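Local coordinates for DNA repair protein RECN (Deinococcus radiodurans, PDB 4ABY), which probably binds and hydrolyses ATP through its SMC-like head domain and may take part in the recombinational repair of damaged DNA, at residues Asn165-Leu170 and Ser275-Arg280; His256-Phe261 and Arg280-Pro285; Tyr366-Gln371 and Ser379-Leu384. One frame throughout, in Å; residues are numbered along the deposited sequence.

Interaction 1 (Asn165-Leu170 and Ser275-Arg280); sequences NQRGLL and SDVLLR
Val277 overlaps the base of the Arg167 side chain, its CB lying 3.8 Å from Arg167 CG where the two side chains cross at about a right angle. Its two branches divide the work: CG2 stays beside Arg167, while CG1, placed anti to the backbone N (chi1 170°), reaches Leu170 CD2 at 3.9 Å. A beta-branched residue suits the spot, because one short side chain can serve two residues of the helix. Arg167 offers its methylenes to the valine; its chain then bends at chi3, and the guanidinium forms a cation-pi contact with Tyr272. Gln166 runs extended beyond CG to the strand backbone, bringing OE1 within 3.9 Å of Leu278 CA and CD within 4.2 Å of Leu279 CB. This is packing of an amide on the strand, not a bond to it. Cut back to an alanine, Gln166 would lose that amide, and a gap would probably open beside the backbone of Leu278 and Leu279. Leu169 adds a purely apolar touch, its CD2 4.2 Å from Leu279 CD2. Residues 165-170 of helix 163-171 thus run across residues 276-280 at 93°, their axes 6.8 Å apart. Strand 258-266 pairs with strand 276-282, Val277 resting on Leu263 and Leu279 on Phe261, while the long helix 214-249 packs against Leu170 through Arg234 and Leu241.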
# COMPACT_ATOMS: atom_id res chain seq x y z
N ASN A 165 12.10 -0.55 5.16
CA ASN A 165 11.71 -1.02 3.84
C ASN A 165 12.24 -0.17 2.69
O ASN A 165 12.50 -0.69 1.61
CB ASN A 165 10.20 -1.19 3.75
CG ASN A 165 9.71 -2.38 4.55
OD1 ASN A 165 10.01 -3.53 4.20
ND2 ASN A 165 8.97 -2.13 5.62
N GLN A 166 12.40 1.13 2.94
CA GLN A 166 13.08 1.99 1.98
C GLN A 166 14.45 1.41 1.67
O GLN A 166 14.84 1.29 0.52
CB GLN A 166 13.25 3.41 2.54
CG GLN A 166 12.04 4.31 2.41
CD GLN A 166 12.33 5.73 2.87
OE1 GLN A 166 13.34 5.98 3.51
NE2 GLN A 166 11.43 6.65 2.55
N ARG A 167 15.17 1.04 2.73
CA ARG A 167 16.49 0.44 2.58
C ARG A 167 16.39 -0.92 1.90
O ARG A 167 17.22 -1.27 1.06
CB ARG A 167 17.17 0.28 3.94
CG ARG A 167 18.50 -0.44 3.87
CD ARG A 167 19.14 -0.57 5.25
NE ARG A 167 18.41 -1.48 6.13
CZ ARG A 167 17.68 -1.09 7.17
NH1 ARG A 167 17.57 0.20 7.46
NH2 ARG A 167 17.06 -1.98 7.92
N GLY A 168 15.36 -1.69 2.27
CA GLY A 168 15.18 -3.02 1.73
C GLY A 168 15.09 -3.02 0.22
O GLY A 168 15.62 -3.91 -0.44
N LEU A 169 14.41 -2.02 -0.32
CA LEU A 169 14.25 -1.88 -1.76
C LEU A 169 15.58 -2.02 -2.48
O LEU A 169 15.67 -2.71 -3.50
CB LEU A 169 13.63 -0.53 -2.10
CG LEU A 169 12.11 -0.44 -2.25
CD1 LEU A 169 11.39 -1.18 -1.13
CD2 LEU A 169 11.67 1.01 -2.30
N LEU A 170 16.61 -1.37 -1.95
CA LEU A 170 17.92 -1.35 -2.59
C LEU A 170 18.75 -2.57 -2.19
O LEU A 170 19.47 -3.13 -3.01
CB LEU A 170 18.66 -0.07 -2.23
CG LEU A 170 19.99 0.21 -2.93
CD1 LEU A 170 19.85 0.10 -4.44
CD2 LEU A 170 20.51 1.59 -2.54
N SER A 275 25.75 2.72 6.45
CA SER A 275 24.98 3.88 6.03
C SER A 275 23.48 3.61 6.06
O SER A 275 23.05 2.47 5.91
CB SER A 275 25.38 4.31 4.62
OG SER A 275 26.78 4.49 4.51
N ASP A 276 22.71 4.68 6.26
CA ASP A 276 21.26 4.65 6.12
C ASP A 276 20.90 4.77 4.65
O ASP A 276 21.52 5.53 3.92
CB ASP A 276 20.64 5.83 6.87
CG ASP A 276 20.29 5.50 8.31
OD1 ASP A 276 19.97 4.32 8.58
OD2 ASP A 276 20.31 6.42 9.15
N VAL A 277 19.90 4.02 4.21
CA VAL A 277 19.47 4.13 2.82
C VAL A 277 18.10 4.78 2.72
O VAL A 277 17.11 4.24 3.21
CB VAL A 277 19.46 2.77 2.11
CG1 VAL A 277 18.79 2.89 0.75
CG2 VAL A 277 20.89 2.25 1.96
N LEU A 278 18.05 5.95 2.09
CA LEU A 278 16.83 6.74 2.03
C LEU A 278 16.35 6.94 0.60
O LEU A 278 17.16 7.06 -0.32
CB LEU A 278 17.05 8.10 2.69
CG LEU A 278 17.46 8.06 4.15
CD1 LEU A 278 18.55 9.08 4.45
CD2 LEU A 278 16.25 8.25 5.05
N LEU A 279 15.04 6.96 0.42
CA LEU A 279 14.44 7.18 -0.89
C LEU A 279 13.87 8.59 -0.99
O LEU A 279 12.98 8.96 -0.23
CB LEU A 279 13.36 6.15 -1.16
CG LEU A 279 12.74 6.23 -2.55
CD1 LEU A 279 13.82 6.08 -3.60
CD2 LEU A 279 11.65 5.19 -2.73
N ARG A 280 14.39 9.37 -1.93
CA ARG A 280 13.98 10.76 -2.09
C ARG A 280 13.30 10.97 -3.44
O ARG A 280 13.66 10.34 -4.43
CB ARG A 280 15.19 11.68 -1.94
CG ARG A 280 15.94 11.49 -0.62
CD ARG A 280 17.18 12.37 -0.52
NE ARG A 280 16.86 13.79 -0.43
CZ ARG A 280 17.51 14.73 -1.10
NH1 ARG A 280 18.51 14.40 -1.90
NH2 ARG A 280 17.16 16.01 -0.96

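Interaction 2 (His256-Phe261 and Arg280-Pro285); sequences HARMEF and RFSANP
Met259 and Phe281 both carry CG anti to the backbone N (chi1 169° and 176°); they leave the same face of the ribbon as a cross-strand pair, and the shared torsion lays each chain beside its own carbonyl carbon. The methionine, present as selenomethionine, then bends at chi3 and turns its CE methyl obliquely to the phenyl ring near CD1. Ala257 CB approaches the same ring, 3.7 Å from Phe281 CE1. Unbranched and flexible, the methionine can follow the flat ring, and a small alanine fits beside it. Met259 and Phe281 form a non-hydrogen-bonded pair, flanked by two hydrogen-bonded ones. Arg258 and Ser282 exchange both backbone bonds, N to O and O to N at 2.9 Å each; for Glu260 and Arg280 the bond from Glu260 N to Arg280 O is 3.1 Å and the return bond from Arg280 N to Glu260 O is 2.9 Å. On the face of Glu260 and Arg280 the side chains lie alongside each other, pointing the same way. A salt bridge joins Glu260 OE2 to Arg280 NH1 at 2.8 Å; the carboxylate meets the edge of the guanidinium, but the N-H points poorly at OE2, at 124°, and the hydrogen bond is weak. Past the paired strands, His256 CB packs on Pro285 CD at 3.9 Å. Leu289 lies against Arg258, Glu260, Arg280 and Ser282, whereas Met259 and Phe281 share Val304 of helix 298-312, and Met259 also meets Leu246 of helix 214-249. The pattern is that of an amphipathic two-stranded antiparallel ribbon, its apolar face seated on helices and its charged residues on the other.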
# COMPACT_ATOMS: atom_id res chain seq x y z
N HIS A 256 7.98 14.73 -15.18
CA HIS A 256 9.26 15.28 -14.77
C HIS A 256 9.64 14.87 -13.35
O HIS A 256 10.37 15.59 -12.66
CB HIS A 256 9.25 16.80 -14.89
CG HIS A 256 8.80 17.29 -16.22
ND1 HIS A 256 9.44 16.96 -17.39
CD2 HIS A 256 7.76 18.09 -16.58
CE1 HIS A 256 8.82 17.53 -18.41
NE2 HIS A 256 7.80 18.22 -17.94
N ALA A 257 9.14 13.72 -12.93
CA ALA A 257 9.46 13.22 -11.60
C ALA A 257 10.95 12.94 -11.53
O ALA A 257 11.54 12.44 -12.49
CB ALA A 257 8.66 11.97 -11.30
N ARG A 258 11.56 13.29 -10.40
CA ARG A 258 12.95 12.96 -10.14
C ARG A 258 13.02 12.10 -8.89
O ARG A 258 12.23 12.28 -7.96
CB ARG A 258 13.79 14.22 -9.94
CG ARG A 258 13.89 15.13 -11.16
CD ARG A 258 15.17 15.95 -11.10
NE ARG A 258 15.05 17.24 -11.77
CZ ARG A 258 16.08 18.03 -12.07
NH1 ARG A 258 17.32 17.66 -11.76
NH2 ARG A 258 15.88 19.19 -12.68
N MSE A 259 13.95 11.15 -8.87
CA MSE A 259 14.04 10.20 -7.78
C MSE A 259 15.48 9.73 -7.60
O MSE A 259 16.22 9.59 -8.58
CB MSE A 259 13.12 9.01 -8.03
CG MSE A 259 13.34 7.83 -7.09
SE MSE A 259 12.05 6.39 -7.35
CE MSE A 259 10.45 7.25 -6.66
N GLU A 260 15.87 9.48 -6.36
CA GLU A 260 17.20 8.95 -6.09
C GLU A 260 17.26 8.24 -4.74
O GLU A 260 16.48 8.55 -3.83
CB GLU A 260 18.23 10.08 -6.11
CG GLU A 260 18.27 10.90 -4.83
CD GLU A 260 19.30 12.00 -4.88
OE1 GLU A 260 19.84 12.25 -5.98
OE2 GLU A 260 19.58 12.61 -3.82
N PHE A 261 18.17 7.29 -4.61
CA PHE A 261 18.48 6.70 -3.31
C PHE A 261 19.69 7.42 -2.72
O PHE A 261 20.73 7.53 -3.36
CB PHE A 261 18.78 5.21 -3.44
CG PHE A 261 17.55 4.36 -3.53
CD1 PHE A 261 16.81 4.07 -2.40
CD2 PHE A 261 17.13 3.85 -4.75
CE1 PHE A 261 15.68 3.30 -2.48
CE2 PHE A 261 16.00 3.07 -4.83
CZ PHE A 261 15.27 2.79 -3.70
N ARG A 280 14.39 9.37 -1.93
CA ARG A 280 13.98 10.76 -2.09
C ARG A 280 13.30 10.97 -3.44
O ARG A 280 13.66 10.34 -4.43
CB ARG A 280 15.19 11.68 -1.94
CG ARG A 280 15.94 11.49 -0.62
CD ARG A 280 17.18 12.37 -0.52
NE ARG A 280 16.86 13.79 -0.43
CZ ARG A 280 17.51 14.73 -1.10
NH1 ARG A 280 18.51 14.40 -1.90
NH2 ARG A 280 17.16 16.01 -0.96
N PHE A 281 12.31 11.85 -3.47
CA PHE A 281 11.45 11.99 -4.64
C PHE A 281 10.89 13.39 -4.78
O PHE A 281 10.50 14.02 -3.80
CB PHE A 281 10.31 10.97 -4.55
CG PHE A 281 9.30 11.07 -5.66
CD1 PHE A 281 9.53 10.46 -6.88
CD2 PHE A 281 8.11 11.76 -5.48
CE1 PHE A 281 8.60 10.54 -7.90
CE2 PHE A 281 7.18 11.85 -6.49
CZ PHE A 281 7.42 11.24 -7.70
N SER A 282 10.85 13.88 -6.02
CA SER A 282 10.17 15.12 -6.35
C SER A 282 9.22 14.86 -7.51
O SER A 282 9.61 14.28 -8.52
CB SER A 282 11.17 16.21 -6.74
OG SER A 282 11.86 15.87 -7.93
N ALA A 283 7.96 15.27 -7.35
CA ALA A 283 6.95 15.03 -8.37
C ALA A 283 7.07 15.98 -9.57
O ALA A 283 6.86 15.58 -10.72
CB ALA A 283 5.56 15.12 -7.76
N ASN A 284 7.39 17.24 -9.28
CA ASN A 284 7.39 18.28 -10.30
C ASN A 284 8.79 18.78 -10.65
O ASN A 284 9.74 18.52 -9.91
CB ASN A 284 6.49 19.43 -9.85
CG ASN A 284 5.10 18.96 -9.45
OD1 ASN A 284 4.51 19.47 -8.51
ND2 ASN A 284 4.58 17.97 -10.17
N PRO A 285 8.91 19.48 -11.79
CA PRO A 285 10.19 19.99 -12.31
C PRO A 285 10.86 21.03 -11.41
O PRO A 285 12.08 20.98 -11.22
CB PRO A 285 9.79 20.64 -13.64
CG PRO A 285 8.33 20.90 -13.52
CD PRO A 285 7.80 19.76 -12.72

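Interaction 3 (Tyr366-Gln371 and Ser379-Leu384); sequences YKVEKQ and SHVRLL
Tyr366, Glu369 and His380 have the largest areas buried in this antiparallel pairing. Tyr366 shares a face of the ribbon with Val368, Val381 and Leu383. Leu383 CD2 stands over its ring, 4.2 Å from the centroid in a CH-pi contact, and Leu383 CG comes within 3.7 Å of Tyr366 CE1. The aromatic suits a place between strands because its flat faces can take apolar neighbours: Phe65 also stacks on it, while its hydroxyl has weak bonds to Glu57 and Gly59. Further along, Val368 CG2 meets Val381 CG2 at 4.0 Å.

Glu369 serves the opposite face. Its CG is anti to the carbonyl carbon (chi1 -80°) and the chain runs extended to Arg382, whose guanidinium takes the carboxylate side-on: Arg382 NE bonds Glu369 OE1 at 2.7 Å and NH2 bonds OE2 at 3.3 Å, with NE also reaching OE2. Both nitrogens come to OE2 from one side of the carboxylate plane, which is turned 35° from the guanidinium. His380 turns a ring edge to the same group, its CD2 3.2 Å from Glu369 OE1, and Gln371 OE1 lies over one ring face. Arg382 has a second carboxylate in Glu388, and Lys367 NZ makes a long salt bridge to Glu369 OE2.

Ser379 bonds Thr50 and touches Ala71, so the apolar face borders the predicted ATP-binding loop. With Arg382 and Lys367 so near, Glu369 is likely to stay ionised, its charge probably balanced by Arg382 of the other strand and, at longer range, by Lys367; the ion pair thus links the two strands through side chains in addition to their backbone bonds.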
# COMPACT_ATOMS: atom_id res chain seq x y z
N TYR A 366 -17.65 -3.49 -8.86
CA TYR A 366 -18.65 -3.33 -7.82
C TYR A 366 -19.26 -1.95 -7.92
O TYR A 366 -18.56 -0.98 -8.19
CB TYR A 366 -18.01 -3.54 -6.44
CG TYR A 366 -17.52 -4.95 -6.22
CD1 TYR A 366 -18.36 -5.93 -5.72
CD2 TYR A 366 -16.21 -5.30 -6.54
CE1 TYR A 366 -17.91 -7.22 -5.53
CE2 TYR A 366 -15.76 -6.59 -6.35
CZ TYR A 366 -16.61 -7.54 -5.85
OH TYR A 366 -16.16 -8.83 -5.66
N LYS A 367 -20.57 -1.85 -7.71
CA LYS A 367 -21.21 -0.54 -7.67
C LYS A 367 -21.72 -0.25 -6.28
O LYS A 367 -22.45 -1.05 -5.69
CB LYS A 367 -22.34 -0.44 -8.69
CG LYS A 367 -22.86 0.99 -8.85
CD LYS A 367 -24.04 1.08 -9.81
CE LYS A 367 -24.46 2.54 -10.00
NZ LYS A 367 -25.64 2.67 -10.89
N VAL A 368 -21.32 0.89 -5.74
CA VAL A 368 -21.82 1.32 -4.45
C VAL A 368 -23.05 2.18 -4.67
O VAL A 368 -23.00 3.20 -5.36
CB VAL A 368 -20.75 2.09 -3.65
CG1 VAL A 368 -21.29 2.48 -2.29
CG2 VAL A 368 -19.50 1.23 -3.49
N GLU A 369 -24.16 1.75 -4.09
CA GLU A 369 -25.45 2.39 -4.32
C GLU A 369 -26.10 2.88 -3.04
O GLU A 369 -25.57 2.70 -1.95
CB GLU A 369 -26.41 1.42 -5.02
CG GLU A 369 -26.19 1.33 -6.50
CD GLU A 369 -26.98 0.21 -7.12
OE1 GLU A 369 -27.27 -0.78 -6.41
OE2 GLU A 369 -27.32 0.31 -8.33
N LYS A 370 -27.27 3.49 -3.19
CA LYS A 370 -27.94 4.16 -2.09
C LYS A 370 -29.36 3.63 -1.96
O LYS A 370 -30.08 3.51 -2.95
CB LYS A 370 -27.95 5.66 -2.35
CG LYS A 370 -28.12 6.52 -1.12
CD LYS A 370 -27.33 7.82 -1.26
CE LYS A 370 -27.56 8.48 -2.61
NZ LYS A 370 -26.71 9.70 -2.78
N GLN A 371 -29.76 3.32 -0.74
CA GLN A 371 -31.12 2.85 -0.49
C GLN A 371 -31.65 3.41 0.81
O GLN A 371 -30.90 3.61 1.76
CB GLN A 371 -31.17 1.33 -0.46
CG GLN A 371 -31.02 0.70 -1.83
CD GLN A 371 -31.87 -0.54 -1.98
OE1 GLN A 371 -31.52 -1.61 -1.48
NE2 GLN A 371 -33.00 -0.40 -2.66
N SER A 379 -25.88 2.84 2.45
CA SER A 379 -25.08 2.34 1.34
C SER A 379 -25.29 0.86 1.08
O SER A 379 -25.48 0.07 2.00
CB SER A 379 -23.59 2.64 1.55
OG SER A 379 -23.30 4.00 1.29
N HIS A 380 -25.22 0.49 -0.19
CA HIS A 380 -25.50 -0.86 -0.64
C HIS A 380 -24.56 -1.17 -1.80
O HIS A 380 -24.32 -0.31 -2.64
CB HIS A 380 -26.99 -0.95 -1.02
CG HIS A 380 -27.30 -1.96 -2.08
ND1 HIS A 380 -27.26 -3.32 -1.85
CD2 HIS A 380 -27.69 -1.81 -3.37
CE1 HIS A 380 -27.59 -3.96 -2.96
NE2 HIS A 380 -27.86 -3.07 -3.89
N VAL A 381 -23.99 -2.36 -1.81
CA VAL A 381 -23.01 -2.73 -2.83
C VAL A 381 -23.49 -3.95 -3.59
O VAL A 381 -24.19 -4.79 -3.03
CB VAL A 381 -21.65 -3.06 -2.20
CG1 VAL A 381 -20.68 -3.53 -3.26
CG2 VAL A 381 -21.09 -1.86 -1.46
N ARG A 382 -23.10 -4.06 -4.86
CA ARG A 382 -23.46 -5.23 -5.66
C ARG A 382 -22.60 -5.36 -6.91
O ARG A 382 -22.27 -4.37 -7.55
CB ARG A 382 -24.94 -5.17 -6.05
CG ARG A 382 -25.27 -4.00 -6.94
CD ARG A 382 -26.76 -3.83 -7.15
NE ARG A 382 -27.01 -2.85 -8.20
CZ ARG A 382 -27.10 -3.16 -9.48
NH1 ARG A 382 -26.99 -4.42 -9.87
NH2 ARG A 382 -27.31 -2.21 -10.39
N LEU A 383 -22.24 -6.60 -7.24
CA LEU A 383 -21.48 -6.89 -8.45
C LEU A 383 -22.24 -6.50 -9.71
O LEU A 383 -23.47 -6.54 -9.75
CB LEU A 383 -21.16 -8.38 -8.51
CG LEU A 383 -19.71 -8.78 -8.32
CD1 LEU A 383 -19.59 -10.29 -8.36
CD2 LEU A 383 -18.84 -8.14 -9.38
N LEU A 384 -21.50 -6.14 -10.75
CA LEU A 384 -22.09 -5.84 -12.05
C LEU A 384 -21.86 -7.00 -13.02
O LEU A 384 -20.74 -7.49 -13.17
CB LEU A 384 -21.52 -4.54 -12.63
CG LEU A 384 -21.81 -3.29 -11.80
CD1 LEU A 384 -21.46 -2.05 -12.58
CD2 LEU A 384 -23.27 -3.27 -11.35

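In the fold
From the N terminus, 165-170 is the first segment used, and interaction 1 returns to it after about a hundred residues that include the long helices 175-197 and 214-249. Within that span lies 256-261, which interaction 2 pairs with 280-285, a short loop of 18 residues. The two therefore cross, sharing Arg280 and strand 276-282, and Phe261 touches Leu279 where they meet. Together they bind helix 163-171 to the two-stranded sheet at the base of the long helices. Interaction 3 follows in series and closes the hairpin of strands 364-373 and 376-383 at the edge of the mixed sheet, its nearest atoms about 28 Å from those of interaction 1.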